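PDB 3KNW: putative transcriptional regulator (TetR/AcrR family) from Acinetobacter sp., which probably binds DNA through a helix-turn-helix motif and so regulates transcription, as other members of the TetR/AcrR family do. Local coordinates for residues I70-W81 against V136-A144. Sequence-based numbering, arbitrary orientation.
Sequences ISDYQIRLNQLW and VKRLIARMA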
loop_
_atom_site.group_PDB
_atom_site.type_symbol
_atom_site.label_atom_id
_atom_site.label_comp_id
_atom_site.label_asym_id
_atom_site.label_seq_id
_atom_site.Cartn_x
_atom_site.Cartn_y
_atom_site.Cartn_z
ATOM N N ILE A 70 -8.098 0.935 16.546
ATOM C CA ILE A 70 -7.322 -0.232 16.913
ATOM C C ILE A 70 -8.111 -1.032 17.950
ATOM O O ILE A 70 -8.172 -2.251 17.859
ATOM C CB ILE A 70 -5.941 0.174 17.499
ATOM C CG1 ILE A 70 -5.041 0.759 16.411
ATOM C CG2 ILE A 70 -5.233 -1.029 18.121
ATOM C CD1 ILE A 70 -4.025 1.783 16.925
ATOM N N SER A 71 -8.737 -0.331 18.905
ATOM C CA SER A 71 -9.443 -0.978 20.038
ATOM C C SER A 71 -10.634 -1.825 19.604
ATOM O O SER A 71 -10.860 -2.929 20.123
ATOM C CB SER A 71 -9.896 0.056 21.090
ATOM O OG SER A 71 -11.074 -0.379 21.765
ATOM N N ASP A 72 -11.406 -1.268 18.680
ATOM C CA ASP A 72 -12.482 -1.984 18.034
ATOM C C ASP A 72 -11.949 -3.129 17.145
ATOM O O ASP A 72 -12.528 -4.233 17.158
ATOM C CB ASP A 72 -13.333 -1.012 17.203
ATOM C CG ASP A 72 -14.268 -0.142 18.057
ATOM O OD1 ASP A 72 -14.284 -0.291 19.323
ATOM O OD2 ASP A 72 -15.004 0.683 17.444
ATOM N N TYR A 73 -10.867 -2.891 16.390
ATOM C CA TYR A 73 -10.271 -3.935 15.544
ATOM C C TYR A 73 -9.978 -5.184 16.378
ATOM O O TYR A 73 -10.381 -6.294 16.010
ATOM C CB TYR A 73 -8.970 -3.467 14.917
ATOM C CG TYR A 73 -8.578 -4.196 13.662
ATOM C CD1 TYR A 73 -8.706 -3.592 12.410
ATOM C CD2 TYR A 73 -8.067 -5.466 13.704
ATOM C CE1 TYR A 73 -8.344 -4.259 11.226
ATOM C CE2 TYR A 73 -7.711 -6.134 12.522
ATOM C CZ TYR A 73 -7.850 -5.522 11.293
ATOM O OH TYR A 73 -7.483 -6.182 10.156
ATOM N N GLN A 74 -9.333 -5.016 17.530
ATOM C CA GLN A 74 -8.974 -6.182 18.323
ATOM C C GLN A 74 -10.194 -6.893 18.964
ATOM O O GLN A 74 -10.218 -8.128 19.042
ATOM C CB GLN A 74 -7.858 -5.869 19.340
ATOM C CG GLN A 74 -8.229 -4.930 20.455
ATOM C CD GLN A 74 -7.203 -4.939 21.584
ATOM O OE1 GLN A 74 -6.727 -6.009 21.996
ATOM N NE2 GLN A 74 -6.856 -3.745 22.089
ATOM N N ILE A 75 -11.187 -6.132 19.403
ATOM C CA ILE A 75 -12.447 -6.709 19.816
ATOM C C ILE A 75 -13.053 -7.516 18.660
ATOM O O ILE A 75 -13.556 -8.618 18.892
ATOM C CB ILE A 75 -13.463 -5.632 20.262
ATOM C CG1 ILE A 75 -12.969 -4.904 21.510
ATOM C CG2 ILE A 75 -14.840 -6.240 20.547
ATOM C CD1 ILE A 75 -13.755 -3.616 21.792
ATOM N N ARG A 76 -13.004 -6.985 17.431
ATOM C CA ARG A 76 -13.533 -7.705 16.260
ATOM C C ARG A 76 -12.710 -8.959 15.975
ATOM O O ARG A 76 -13.266 -9.971 15.619
ATOM C CB ARG A 76 -13.640 -6.811 15.019
ATOM N N LEU A 77 -11.402 -8.915 16.182
ATOM C CA LEU A 77 -10.561 -10.127 16.108
ATOM C C LEU A 77 -10.819 -11.174 17.208
ATOM O O LEU A 77 -10.707 -12.370 16.978
ATOM C CB LEU A 77 -9.087 -9.757 16.169
ATOM C CG LEU A 77 -8.371 -9.794 14.837
ATOM C CD1 LEU A 77 -6.928 -9.372 14.968
ATOM C CD2 LEU A 77 -8.444 -11.199 14.347
ATOM N N ASN A 78 -11.136 -10.715 18.410
ATOM C CA ASN A 78 -11.453 -11.608 19.511
ATOM C C ASN A 78 -12.664 -12.466 19.166
ATOM O O ASN A 78 -12.651 -13.664 19.423
ATOM C CB ASN A 78 -11.700 -10.817 20.801
ATOM C CG ASN A 78 -10.430 -10.158 21.346
ATOM O OD1 ASN A 78 -9.310 -10.505 20.958
ATOM N ND2 ASN A 78 -10.605 -9.202 22.254
ATOM N N GLN A 79 -13.677 -11.854 18.548
ATOM C CA GLN A 79 -14.896 -12.563 18.129
ATOM C C GLN A 79 -14.609 -13.586 17.035
ATOM O O GLN A 79 -14.760 -14.761 17.236
ATOM C CB GLN A 79 -15.972 -11.590 17.625
ATOM C CG GLN A 79 -16.194 -10.368 18.498
ATOM C CD GLN A 79 -17.572 -9.760 18.304
ATOM O OE1 GLN A 79 -17.699 -8.606 17.867
ATOM N NE2 GLN A 79 -18.621 -10.536 18.632
ATOM N N LEU A 80 -14.173 -13.117 15.875
ATOM C CA LEU A 80 -13.805 -13.989 14.757
ATOM C C LEU A 80 -12.994 -15.229 15.198
ATOM O O LEU A 80 -13.192 -16.326 14.663
ATOM C CB LEU A 80 -13.014 -13.164 13.713
ATOM C CG LEU A 80 -13.199 -13.345 12.198
ATOM C CD1 LEU A 80 -14.652 -13.610 11.738
ATOM C CD2 LEU A 80 -12.642 -12.110 11.470
ATOM N N TRP A 81 -12.110 -15.061 16.186
ATOM C CA TRP A 81 -11.121 -16.101 16.539
ATOM C C TRP A 81 -11.349 -16.897 17.838
ATOM O O TRP A 81 -10.553 -17.786 18.172
ATOM C CB TRP A 81 -9.723 -15.492 16.567
ATOM C CG TRP A 81 -9.220 -15.083 15.220
ATOM C CD1 TRP A 81 -9.774 -15.372 13.986
ATOM C CD2 TRP A 81 -8.013 -14.359 14.952
ATOM N NE1 TRP A 81 -8.982 -14.851 12.983
ATOM C CE2 TRP A 81 -7.902 -14.225 13.551
ATOM C CE3 TRP A 81 -7.014 -13.807 15.764
ATOM C CZ2 TRP A 81 -6.838 -13.554 12.956
ATOM C CZ3 TRP A 81 -5.963 -13.154 15.172
ATOM C CH2 TRP A 81 -5.885 -13.020 13.783
ATOM N N VAL A 136 -0.053 -2.090 13.969
ATOM C CA VAL A 136 0.248 -2.994 12.882
ATOM C C VAL A 136 1.181 -4.063 13.401
ATOM O O VAL A 136 1.012 -5.233 13.063
ATOM C CB VAL A 136 0.877 -2.278 11.675
ATOM C CG1 VAL A 136 1.351 -3.260 10.713
ATOM C CG2 VAL A 136 -0.111 -1.385 11.036
ATOM N N LYS A 137 2.159 -3.683 14.208
ATOM C CA LYS A 137 3.052 -4.707 14.811
ATOM C C LYS A 137 2.280 -5.735 15.668
ATOM O O LYS A 137 2.593 -6.906 15.680
ATOM C CB LYS A 137 4.130 -4.072 15.684
ATOM C CG LYS A 137 5.170 -3.240 14.982
ATOM C CD LYS A 137 6.161 -4.052 14.175
ATOM C CE LYS A 137 7.577 -3.369 14.187
ATOM N NZ LYS A 137 7.534 -1.819 14.141
ATOM N N ARG A 138 1.262 -5.293 16.377
ATOM C CA ARG A 138 0.477 -6.230 17.143
ATOM C C ARG A 138 -0.347 -7.216 16.294
ATOM O O ARG A 138 -0.444 -8.404 16.637
ATOM C CB ARG A 138 -0.429 -5.485 18.092
ATOM C CG ARG A 138 0.233 -5.181 19.417
ATOM C CD ARG A 138 -0.844 -4.848 20.414
ATOM N NE ARG A 138 -1.424 -3.517 20.243
ATOM C CZ ARG A 138 -2.677 -3.189 20.605
ATOM N NH1 ARG A 138 -3.110 -1.936 20.446
ATOM N NH2 ARG A 138 -3.526 -4.109 21.101
ATOM N N LEU A 139 -0.933 -6.718 15.206
ATOM C CA LEU A 139 -1.686 -7.538 14.302
ATOM C C LEU A 139 -0.802 -8.584 13.679
ATOM O O LEU A 139 -1.115 -9.756 13.698
ATOM C CB LEU A 139 -2.378 -6.678 13.276
ATOM C CG LEU A 139 -3.170 -7.453 12.241
ATOM C CD1 LEU A 139 -4.296 -8.235 12.885
ATOM C CD2 LEU A 139 -3.675 -6.518 11.167
ATOM N N ILE A 140 0.367 -8.235 13.228
ATOM C CA ILE A 140 1.224 -9.263 12.618
ATOM C C ILE A 140 1.531 -10.353 13.673
ATOM O O ILE A 140 1.586 -11.528 13.370
ATOM C CB ILE A 140 2.501 -8.630 12.027
ATOM C CG1 ILE A 140 2.119 -7.750 10.804
ATOM C CG2 ILE A 140 3.498 -9.676 11.640
ATOM C CD1 ILE A 140 3.335 -6.921 10.197
ATOM N N ALA A 141 1.688 -9.945 14.915
ATOM C CA ALA A 141 2.061 -10.838 15.995
ATOM C C ALA A 141 0.886 -11.755 16.404
ATOM O O ALA A 141 1.090 -12.915 16.653
ATOM C CB ALA A 141 2.610 -10.013 17.226
ATOM N N ARG A 142 -0.342 -11.243 16.444
ATOM C CA ARG A 142 -1.529 -12.118 16.551
ATOM C C ARG A 142 -1.577 -13.112 15.379
ATOM O O ARG A 142 -1.771 -14.271 15.597
ATOM C CB ARG A 142 -2.841 -11.322 16.543
ATOM C CG ARG A 142 -3.083 -10.387 17.694
ATOM C CD ARG A 142 -3.454 -11.116 18.922
ATOM N NE ARG A 142 -4.834 -11.644 18.968
ATOM C CZ ARG A 142 -5.937 -10.904 19.141
ATOM N NH1 ARG A 142 -7.121 -11.497 19.199
ATOM N NH2 ARG A 142 -5.860 -9.579 19.230
HETATM N N MSE A 143 -1.405 -12.680 14.136
HETATM C CA MSE A 143 -1.345 -13.667 13.047
HETATM C C MSE A 143 -0.262 -14.708 13.332
HETATM O O MSE A 143 -0.421 -15.881 13.020
HETATM C CB MSE A 143 -1.113 -13.046 11.676
HETATM C CG MSE A 143 -2.281 -12.192 11.188
HETATM SE SE MSE A 143 -1.875 -11.281 9.508
HETATM C CE MSE A 143 -2.249 -9.606 10.205
ATOM N N ALA A 144 0.843 -14.240 13.886
ATOM C CA ALA A 144 1.982 -15.103 14.182
ATOM C C ALA A 144 1.559 -16.153 15.187
ATOM O O ALA A 144 1.785 -17.308 14.953
ATOM C CB ALA A 144 3.181 -14.278 14.706
#
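Leu-139 of helix 126-153 supplies the apolar centre of the contact with helix 58-81: its CD1 meets Leu-77 CD1 at 3.5 Å and also reaches Tyr-73 CE2, while its CD2 lies 4.0 Å from Tyr-73 OH. With axes 11.7 Å apart, long side chains must span the space, and the leucine methyls meet between the helices. Tyrosine adds bulk, its hydroxyl hydrogen-bonded to Tyr-94. The broad, buried ring of Trp-81 turns its edge to Arg-142, CZ3 standing 3.9 Å from CB; its NE1 bonds weakly to Lys-90 O.

Two arginines, long enough to cross while keeping their charge on the more exposed side, reach over to Asn-78 and Gln-74. Arg-142 is a knob among Gln-74, Leu-77, Asn-78 and Trp-81. Bends at chi2 and chi3 (both -75°) turn one guanidinium face toward Leu-77 CD1, loosely packed, and let NH1 donate to OD1 of the short Asn-78 amide (3.0 Å, 137° at the hydrogen). Arg-138 NH1 packs 3.3 Å from Ile-70 CG2; its NH2 and Gln-74 NE2, both donors, do not bond.

The segments run nearly parallel (9°). Leu-139 also packs on Tyr-94 of helix 87-100 and Tyr-170 of helix 162-183, a helical bundle consistent with the C-terminal regulatory region of TetR-family proteins.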